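Protein ACDH-11, isoform b (Caenorhabditis elegans, PDB 4Y9J) belongs to the acyl-CoA dehydrogenase family of flavoproteins and binds flavin-adenine dinucleotide as a four-chain assembly. Local coordinates at residues S323-Y337 against G407-F421. Residues are numbered along the deposited sequence; the frame is centred on the assembly and turned at random.
Sequences SLGYMRRIISLARDY and GKQAVPMVSEGIECF. With FAD (flavin-adenine dinucleotide), chain C.
Phe421 lies against Tyr337 with the two ring planes 32° apart and their centroids 4.9 Å from each other, an oblique pairing in which Phe421 CD2 sits over one face of the tyrosine, 3.5 Å from Tyr337 CD2 and offset toward the rim. With CG anti to the carbonyl carbon (chi1 -63°), the phenylalanine ring reaches back toward 323-337, and its CZ comes within 3.6 Å of Ala334 CA. Ile330 and the Phe421 ring run antiparallel alongside each other, Ile330 CD1 meeting both Phe421 CE1 and Ile418 CG2. One carbon earlier in the same branch, Ile330 CG1 rests 3.5 Å from Gly417 CA: with no side chain on the glycine, CG1 can settle directly against its CA. Ile330 CG2, the other branch, leans on Val414. The segments lie on the long helices 304-338 and 389-419 of the acyl-CoA dehydrogenase C-terminal domain, which is helical in this family; over these short stretches the helix axes run nearly parallel, inclined by 22° and 8.9 Å apart at closest approach. Toward the N-terminal ends, the Met327 chain lies roughly perpendicular across that of Met413. A bend at chi3 in Met327 brings its CE to 3.6 Å from Met413 SD, while its own sulfur lies over Ala410 CA; Thr365 of helix 352-383 touches both methionines. Gln409 flanks Met327 CE, and its OE1 is hydrogen-bonded to Ser368 of that helix. Beyond the aromatic pair, a water in the plane of the Tyr337 ring, at its edge, links Tyr337 OH, at 2.6 Å, with Phe421 O and FAD O2A. FAD O3B makes a weak hydrogen bond to Glu419 O, 3.4 Å long, and Arg341 also binds this FAD, which reaches into a second subunit.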
loop_
_atom_site.group_PDB
_atom_site.type_symbol
_atom_site.label_atom_id
_atom_site.label_comp_id
_atom_site.label_asym_id
_atom_site.label_seq_id
_atom_site.Cartn_x
_atom_site.Cartn_y
_atom_site.Cartn_z
ATOM N N SER B 323 19.672 -17.270 -16.208
ATOM C CA SER B 323 19.872 -16.378 -17.330
ATOM C C SER B 323 19.253 -16.968 -18.593
ATOM O O SER B 323 18.533 -16.304 -19.337
ATOM C CB SER B 323 21.372 -16.125 -17.540
ATOM O OG SER B 323 21.920 -15.364 -16.502
ATOM N N LEU B 324 19.552 -18.214 -18.857
ATOM C CA LEU B 324 19.116 -18.897 -20.043
ATOM C C LEU B 324 17.618 -19.161 -19.994
ATOM O O LEU B 324 16.960 -19.132 -21.041
ATOM C CB LEU B 324 19.899 -20.199 -20.240
ATOM C CG LEU B 324 21.347 -19.921 -20.698
ATOM C CD1 LEU B 324 22.246 -21.090 -20.483
ATOM C CD2 LEU B 324 21.377 -19.475 -22.141
ATOM N N GLY B 325 17.112 -19.428 -18.801
ATOM C CA GLY B 325 15.681 -19.581 -18.592
ATOM C C GLY B 325 14.865 -18.326 -19.002
ATOM O O GLY B 325 13.854 -18.451 -19.744
ATOM N N TYR B 326 15.369 -17.167 -18.637
ATOM C CA TYR B 326 14.725 -15.887 -19.005
ATOM C C TYR B 326 14.822 -15.607 -20.509
ATOM O O TYR B 326 13.846 -15.148 -21.126
ATOM C CB TYR B 326 15.309 -14.729 -18.216
ATOM C CG TYR B 326 15.016 -14.827 -16.732
ATOM C CD1 TYR B 326 13.738 -14.966 -16.280
ATOM C CD2 TYR B 326 16.030 -14.779 -15.780
ATOM C CE1 TYR B 326 13.456 -15.064 -14.927
ATOM C CE2 TYR B 326 15.751 -14.850 -14.425
ATOM C CZ TYR B 326 14.457 -15.004 -14.013
ATOM O OH TYR B 326 14.095 -15.174 -12.693
ATOM N N MET B 327 15.988 -15.903 -21.081
ATOM C CA MET B 327 16.200 -15.758 -22.521
ATOM C C MET B 327 15.252 -16.662 -23.311
ATOM O O MET B 327 14.508 -16.220 -24.201
ATOM C CB MET B 327 17.651 -16.020 -22.863
ATOM C CG MET B 327 18.614 -15.019 -22.251
ATOM S SD MET B 327 20.377 -15.519 -22.086
ATOM C CE MET B 327 20.698 -15.826 -23.746
ATOM N N ARG B 328 15.212 -17.931 -22.963
ATOM C CA ARG B 328 14.301 -18.864 -23.634
ATOM C C ARG B 328 12.848 -18.479 -23.391
ATOM O O ARG B 328 12.026 -18.568 -24.323
ATOM C CB ARG B 328 14.564 -20.279 -23.167
ATOM C CG ARG B 328 13.504 -21.338 -23.578
ATOM C CD ARG B 328 13.326 -21.490 -25.060
ATOM N NE ARG B 328 14.603 -21.850 -25.694
ATOM C CZ ARG B 328 15.070 -21.403 -26.846
ATOM N NH1 ARG B 328 14.369 -20.517 -27.558
ATOM N NH2 ARG B 328 16.253 -21.853 -27.308
ATOM N N ARG B 329 12.499 -18.098 -22.171
ATOM C CA ARG B 329 11.107 -17.766 -21.883
ATOM C C ARG B 329 10.594 -16.579 -22.783
ATOM O O ARG B 329 9.544 -16.664 -23.396
ATOM C CB ARG B 329 10.888 -17.490 -20.380
ATOM C CG ARG B 329 9.487 -17.043 -20.011
ATOM C CD ARG B 329 8.460 -18.101 -20.389
ATOM N NE ARG B 329 8.628 -19.377 -19.646
ATOM C CZ ARG B 329 8.092 -19.635 -18.450
ATOM N NH1 ARG B 329 7.435 -18.696 -17.780
ATOM N NH2 ARG B 329 8.291 -20.823 -17.884
ATOM N N ILE B 330 11.366 -15.523 -22.862
ATOM C CA ILE B 330 10.964 -14.377 -23.638
ATOM C C ILE B 330 10.858 -14.731 -25.091
ATOM O O ILE B 330 9.931 -14.305 -25.734
ATOM C CB ILE B 330 11.774 -13.110 -23.308
ATOM C CG1 ILE B 330 11.012 -11.848 -23.768
ATOM C CG2 ILE B 330 13.107 -13.128 -24.009
ATOM C CD1 ILE B 330 9.707 -11.643 -23.031
ATOM N N ILE B 331 11.741 -15.568 -25.621
ATOM C CA ILE B 331 11.685 -15.928 -26.992
ATOM C C ILE B 331 10.461 -16.838 -27.231
ATOM O O ILE B 331 9.776 -16.712 -28.222
ATOM C CB ILE B 331 12.992 -16.668 -27.417
ATOM C CG1 ILE B 331 14.222 -15.759 -27.360
ATOM C CG2 ILE B 331 12.854 -17.315 -28.798
ATOM C CD1 ILE B 331 15.509 -16.549 -27.624
ATOM N N SER B 332 10.217 -17.790 -26.343
ATOM C CA SER B 332 9.021 -18.613 -26.445
ATOM C C SER B 332 7.733 -17.785 -26.456
ATOM O O SER B 332 6.792 -18.057 -27.229
ATOM C CB SER B 332 8.961 -19.662 -25.288
ATOM O OG SER B 332 7.870 -20.535 -25.459
ATOM N N LEU B 333 7.647 -16.837 -25.528
ATOM C CA LEU B 333 6.467 -16.015 -25.474
ATOM C C LEU B 333 6.349 -15.063 -26.662
ATOM O O LEU B 333 5.271 -14.972 -27.268
ATOM C CB LEU B 333 6.448 -15.240 -24.195
ATOM C CG LEU B 333 6.243 -16.102 -22.936
ATOM C CD1 LEU B 333 6.453 -15.254 -21.709
ATOM C CD2 LEU B 333 4.908 -16.834 -22.915
ATOM N N ALA B 334 7.478 -14.488 -27.059
ATOM C CA ALA B 334 7.465 -13.546 -28.199
ATOM C C ALA B 334 7.135 -14.277 -29.461
ATOM O O ALA B 334 6.296 -13.811 -30.276
ATOM C CB ALA B 334 8.806 -12.816 -28.276
ATOM N N ARG B 335 7.725 -15.439 -29.699
ATOM C CA ARG B 335 7.336 -16.133 -30.886
ATOM C C ARG B 335 5.859 -16.572 -30.962
ATOM O O ARG B 335 5.247 -16.478 -32.036
ATOM C CB ARG B 335 8.260 -17.307 -31.282
ATOM C CG ARG B 335 8.023 -18.571 -30.534
ATOM C CD ARG B 335 9.051 -19.643 -30.912
ATOM N NE ARG B 335 8.735 -20.881 -30.207
ATOM C CZ ARG B 335 9.279 -22.062 -30.470
ATOM N NH1 ARG B 335 10.159 -22.207 -31.437
ATOM N NH2 ARG B 335 8.893 -23.121 -29.767
ATOM N N ASP B 336 5.286 -17.017 -29.853
ATOM C CA ASP B 336 3.877 -17.298 -29.853
ATOM C C ASP B 336 2.992 -16.053 -30.129
ATOM O O ASP B 336 2.034 -16.116 -30.861
ATOM C CB ASP B 336 3.483 -17.907 -28.532
ATOM C CG ASP B 336 2.059 -18.257 -28.502
ATOM O OD1 ASP B 336 1.722 -19.289 -29.008
ATOM O OD2 ASP B 336 1.259 -17.506 -27.903
ATOM N N TYR B 337 3.329 -14.958 -29.494
ATOM C CA TYR B 337 2.615 -13.693 -29.719
ATOM C C TYR B 337 2.669 -13.277 -31.176
ATOM O O TYR B 337 1.657 -12.792 -31.707
ATOM C CB TYR B 337 3.188 -12.624 -28.855
ATOM C CG TYR B 337 2.370 -11.345 -28.832
ATOM C CD1 TYR B 337 1.082 -11.320 -28.271
ATOM C CD2 TYR B 337 2.916 -10.163 -29.272
ATOM C CE1 TYR B 337 0.355 -10.129 -28.218
ATOM C CE2 TYR B 337 2.228 -8.953 -29.158
ATOM C CZ TYR B 337 0.956 -8.942 -28.660
ATOM O OH TYR B 337 0.245 -7.781 -28.617
ATOM N N GLY B 407 25.122 -14.379 -18.318
ATOM C CA GLY B 407 24.780 -13.270 -17.481
ATOM C C GLY B 407 24.676 -11.969 -18.213
ATOM O O GLY B 407 23.778 -11.163 -17.995
ATOM N N LYS B 408 25.642 -11.762 -19.090
ATOM C CA LYS B 408 25.761 -10.522 -19.796
ATOM C C LYS B 408 24.894 -10.553 -21.059
ATOM O O LYS B 408 24.462 -9.514 -21.527
ATOM C CB LYS B 408 27.219 -10.242 -20.079
ATOM C CG LYS B 408 27.545 -8.941 -20.752
ATOM C CD LYS B 408 26.867 -7.731 -20.128
ATOM C CE LYS B 408 27.257 -7.555 -18.662
ATOM N NZ LYS B 408 26.616 -6.455 -17.983
ATOM N N GLN B 409 24.635 -11.720 -21.624
ATOM C CA GLN B 409 23.628 -11.850 -22.681
ATOM C C GLN B 409 22.176 -11.504 -22.247
ATOM O O GLN B 409 21.416 -11.031 -23.057
ATOM C CB GLN B 409 23.586 -13.249 -23.244
ATOM C CG GLN B 409 24.762 -13.666 -24.072
ATOM C CD GLN B 409 24.577 -15.091 -24.504
ATOM O OE1 GLN B 409 24.460 -15.976 -23.658
ATOM N NE2 GLN B 409 24.536 -15.320 -25.795
ATOM N N ALA B 410 21.838 -11.745 -20.994
ATOM C CA ALA B 410 20.442 -11.894 -20.561
ATOM C C ALA B 410 19.641 -10.570 -20.640
ATOM O O ALA B 410 18.580 -10.564 -21.224
ATOM C CB ALA B 410 20.358 -12.437 -19.144
ATOM N N VAL B 411 20.155 -9.477 -20.091
ATOM C CA VAL B 411 19.359 -8.257 -20.093
ATOM C C VAL B 411 19.146 -7.698 -21.499
ATOM O O VAL B 411 18.033 -7.434 -21.860
ATOM C CB VAL B 411 19.862 -7.184 -19.125
ATOM C CG1 VAL B 411 19.085 -5.873 -19.289
ATOM C CG2 VAL B 411 19.718 -7.674 -17.661
ATOM N N PRO B 412 20.200 -7.571 -22.320
ATOM C CA PRO B 412 19.856 -7.095 -23.660
ATOM C C PRO B 412 18.932 -8.011 -24.452
ATOM O O PRO B 412 18.140 -7.487 -25.246
ATOM C CB PRO B 412 21.199 -7.009 -24.378
ATOM C CG PRO B 412 22.197 -6.851 -23.251
ATOM C CD PRO B 412 21.656 -7.651 -22.100
ATOM N N MET B 413 19.071 -9.327 -24.295
ATOM C CA MET B 413 18.183 -10.219 -25.008
ATOM C C MET B 413 16.722 -10.124 -24.466
ATOM O O MET B 413 15.776 -10.089 -25.248
ATOM C CB MET B 413 18.642 -11.666 -24.923
ATOM C CG MET B 413 17.951 -12.485 -26.022
ATOM S SD MET B 413 18.457 -14.168 -26.044
ATOM C CE MET B 413 20.115 -13.862 -26.714
ATOM N N VAL B 414 16.524 -10.073 -23.171
ATOM C CA VAL B 414 15.164 -9.998 -22.651
ATOM C C VAL B 414 14.580 -8.605 -22.983
ATOM O O VAL B 414 13.422 -8.533 -23.338
ATOM C CB VAL B 414 15.089 -10.267 -21.152
ATOM C CG1 VAL B 414 13.671 -10.079 -20.622
ATOM C CG2 VAL B 414 15.531 -11.684 -20.900
ATOM N N SER B 415 15.430 -7.561 -22.987
ATOM C CA SER B 415 14.973 -6.228 -23.404
ATOM C C SER B 415 14.418 -6.266 -24.853
ATOM O O SER B 415 13.410 -5.625 -25.147
ATOM C CB SER B 415 16.083 -5.193 -23.223
ATOM O OG SER B 415 15.690 -3.915 -23.661
ATOM N N GLU B 416 15.157 -6.888 -25.762
ATOM C CA GLU B 416 14.733 -7.078 -27.151
ATOM C C GLU B 416 13.432 -7.843 -27.219
ATOM O O GLU B 416 12.519 -7.517 -27.976
ATOM C CB GLU B 416 15.829 -7.790 -28.004
ATOM C CG GLU B 416 15.624 -7.659 -29.506
ATOM C CD GLU B 416 15.722 -6.230 -29.968
ATOM O OE1 GLU B 416 16.820 -5.622 -29.757
ATOM O OE2 GLU B 416 14.721 -5.705 -30.547
ATOM N N GLY B 417 13.319 -8.848 -26.383
ATOM C CA GLY B 417 12.108 -9.663 -26.339
ATOM C C GLY B 417 10.876 -8.936 -25.894
ATOM O O GLY B 417 9.791 -9.087 -26.528
ATOM N N ILE B 418 10.997 -8.126 -24.871
ATOM C CA ILE B 418 9.836 -7.380 -24.419
ATOM C C ILE B 418 9.378 -6.384 -25.465
ATOM O O ILE B 418 8.198 -6.228 -25.662
ATOM C CB ILE B 418 9.911 -6.746 -23.021
ATOM C CG1 ILE B 418 10.909 -5.705 -22.936
ATOM C CG2 ILE B 418 10.069 -7.785 -21.814
ATOM C CD1 ILE B 418 10.589 -4.795 -21.776
ATOM N N GLU B 419 10.299 -5.846 -26.261
ATOM C CA GLU B 419 9.955 -4.918 -27.328
ATOM C C GLU B 419 9.160 -5.594 -28.450
ATOM O O GLU B 419 8.404 -4.916 -29.109
ATOM C CB GLU B 419 11.255 -4.281 -27.863
ATOM C CG GLU B 419 11.115 -3.264 -28.995
ATOM C CD GLU B 419 12.466 -2.615 -29.336
ATOM O OE1 GLU B 419 13.310 -2.542 -28.401
ATOM O OE2 GLU B 419 12.694 -2.250 -30.521
ATOM N N CYS B 420 9.285 -6.914 -28.644
ATOM C CA CYS B 420 8.451 -7.609 -29.581
ATOM C C CYS B 420 6.950 -7.439 -29.260
ATOM O O CYS B 420 6.112 -7.649 -30.134
ATOM C CB CYS B 420 8.722 -9.102 -29.622
ATOM S SG CYS B 420 10.413 -9.528 -30.149
ATOM N N PHE B 421 6.626 -7.189 -28.011
ATOM C CA PHE B 421 5.208 -6.989 -27.638
ATOM C C PHE B 421 4.783 -5.529 -27.723
ATOM O O PHE B 421 3.651 -5.201 -27.383
ATOM C CB PHE B 421 5.027 -7.450 -26.221
ATOM C CG PHE B 421 5.310 -8.923 -26.046
ATOM C CD1 PHE B 421 6.576 -9.370 -25.745
ATOM C CD2 PHE B 421 4.277 -9.840 -26.092
ATOM C CE1 PHE B 421 6.837 -10.703 -25.586
ATOM C CE2 PHE B 421 4.533 -11.181 -25.903
ATOM C CZ PHE B 421 5.815 -11.632 -25.646
HETATM P PA FAD C . 2.663 -3.317 -31.689
HETATM O O1A FAD C . 2.712 -2.575 -33.069
HETATM O O2A FAD C . 1.482 -4.275 -31.466
HETATM O O5B FAD C . 3.943 -4.312 -31.460
HETATM C C5B FAD C . 5.244 -3.820 -31.674
HETATM C C4B FAD C . 6.023 -4.977 -32.230
HETATM O O4B FAD C . 5.448 -5.169 -33.544
HETATM C C3B FAD C . 7.488 -4.578 -32.355
HETATM O O3B FAD C . 8.391 -5.712 -32.385
HETATM C C2B FAD C . 7.480 -3.851 -33.703
HETATM O O2B FAD C . 8.732 -3.901 -34.357
HETATM C C1B FAD C . 6.540 -4.800 -34.445
HETATM N N9A FAD C . 6.073 -4.197 -35.704
HETATM C C8A FAD C . 5.022 -3.317 -35.825
HETATM N N7A FAD C . 4.878 -3.008 -37.179
HETATM C C5A FAD C . 5.848 -3.724 -37.891
HETATM C C6A FAD C . 6.253 -3.878 -39.300
HETATM N N6A FAD C . 5.542 -3.165 -40.190
HETATM N N1A FAD C . 7.271 -4.711 -39.615
HETATM C C2A FAD C . 7.979 -5.416 -38.714
HETATM N N3A FAD C . 7.664 -5.318 -37.399
HETATM C C4A FAD C . 6.650 -4.509 -36.932
HETATM N N1 FAD C . 0.632 6.260 -27.462
HETATM C C2 FAD C . -0.061 7.395 -27.656
HETATM O O2 FAD C . -0.592 7.563 -28.747
HETATM N N3 FAD C . -0.115 8.359 -26.740
HETATM C C4 FAD C . 0.419 8.245 -25.538
HETATM O O4 FAD C . 0.315 9.110 -24.651
HETATM C C4X FAD C . 1.185 7.010 -25.218
HETATM N N5 FAD C . 1.733 6.755 -23.992
HETATM C C5X FAD C . 2.485 5.631 -23.762
HETATM C C6 FAD C . 3.085 5.367 -22.524
HETATM C C7 FAD C . 3.832 4.180 -22.344
HETATM C C7M FAD C . 4.508 3.931 -21.049
HETATM C C8 FAD C . 3.949 3.217 -23.441
HETATM C C8M FAD C . 4.751 1.924 -23.264
HETATM C C9 FAD C . 3.352 3.455 -24.665
HETATM C C9A FAD C . 2.612 4.620 -24.867
HETATM N N10 FAD C . 1.970 4.854 -26.048
HETATM C C10 FAD C . 1.247 6.022 -26.290
HETATM C "C1'" FAD C . 2.010 3.813 -27.070
HETATM C "C2'" FAD C . 3.220 3.612 -27.944
HETATM O "O2'" FAD C . 3.370 4.702 -28.888
HETATM C "C3'" FAD C . 2.990 2.213 -28.525
HETATM O "O3'" FAD C . 3.252 1.200 -27.546
HETATM C "C4'" FAD C . 4.011 2.026 -29.608
HETATM O "O4'" FAD C . 3.644 2.934 -30.673
HETATM C "C5'" FAD C . 4.040 0.539 -30.003
HETATM O "O5'" FAD C . 2.752 0.201 -30.537
HETATM P P FAD C . 1.935 -1.081 -29.904
HETATM O O1P FAD C . 1.961 -0.970 -28.396
HETATM O O2P FAD C . 0.572 -1.101 -30.609
HETATM O O3P FAD C . 2.887 -2.297 -30.401
HETATM O O HOH W 1 1.460 -5.471 -29.054
#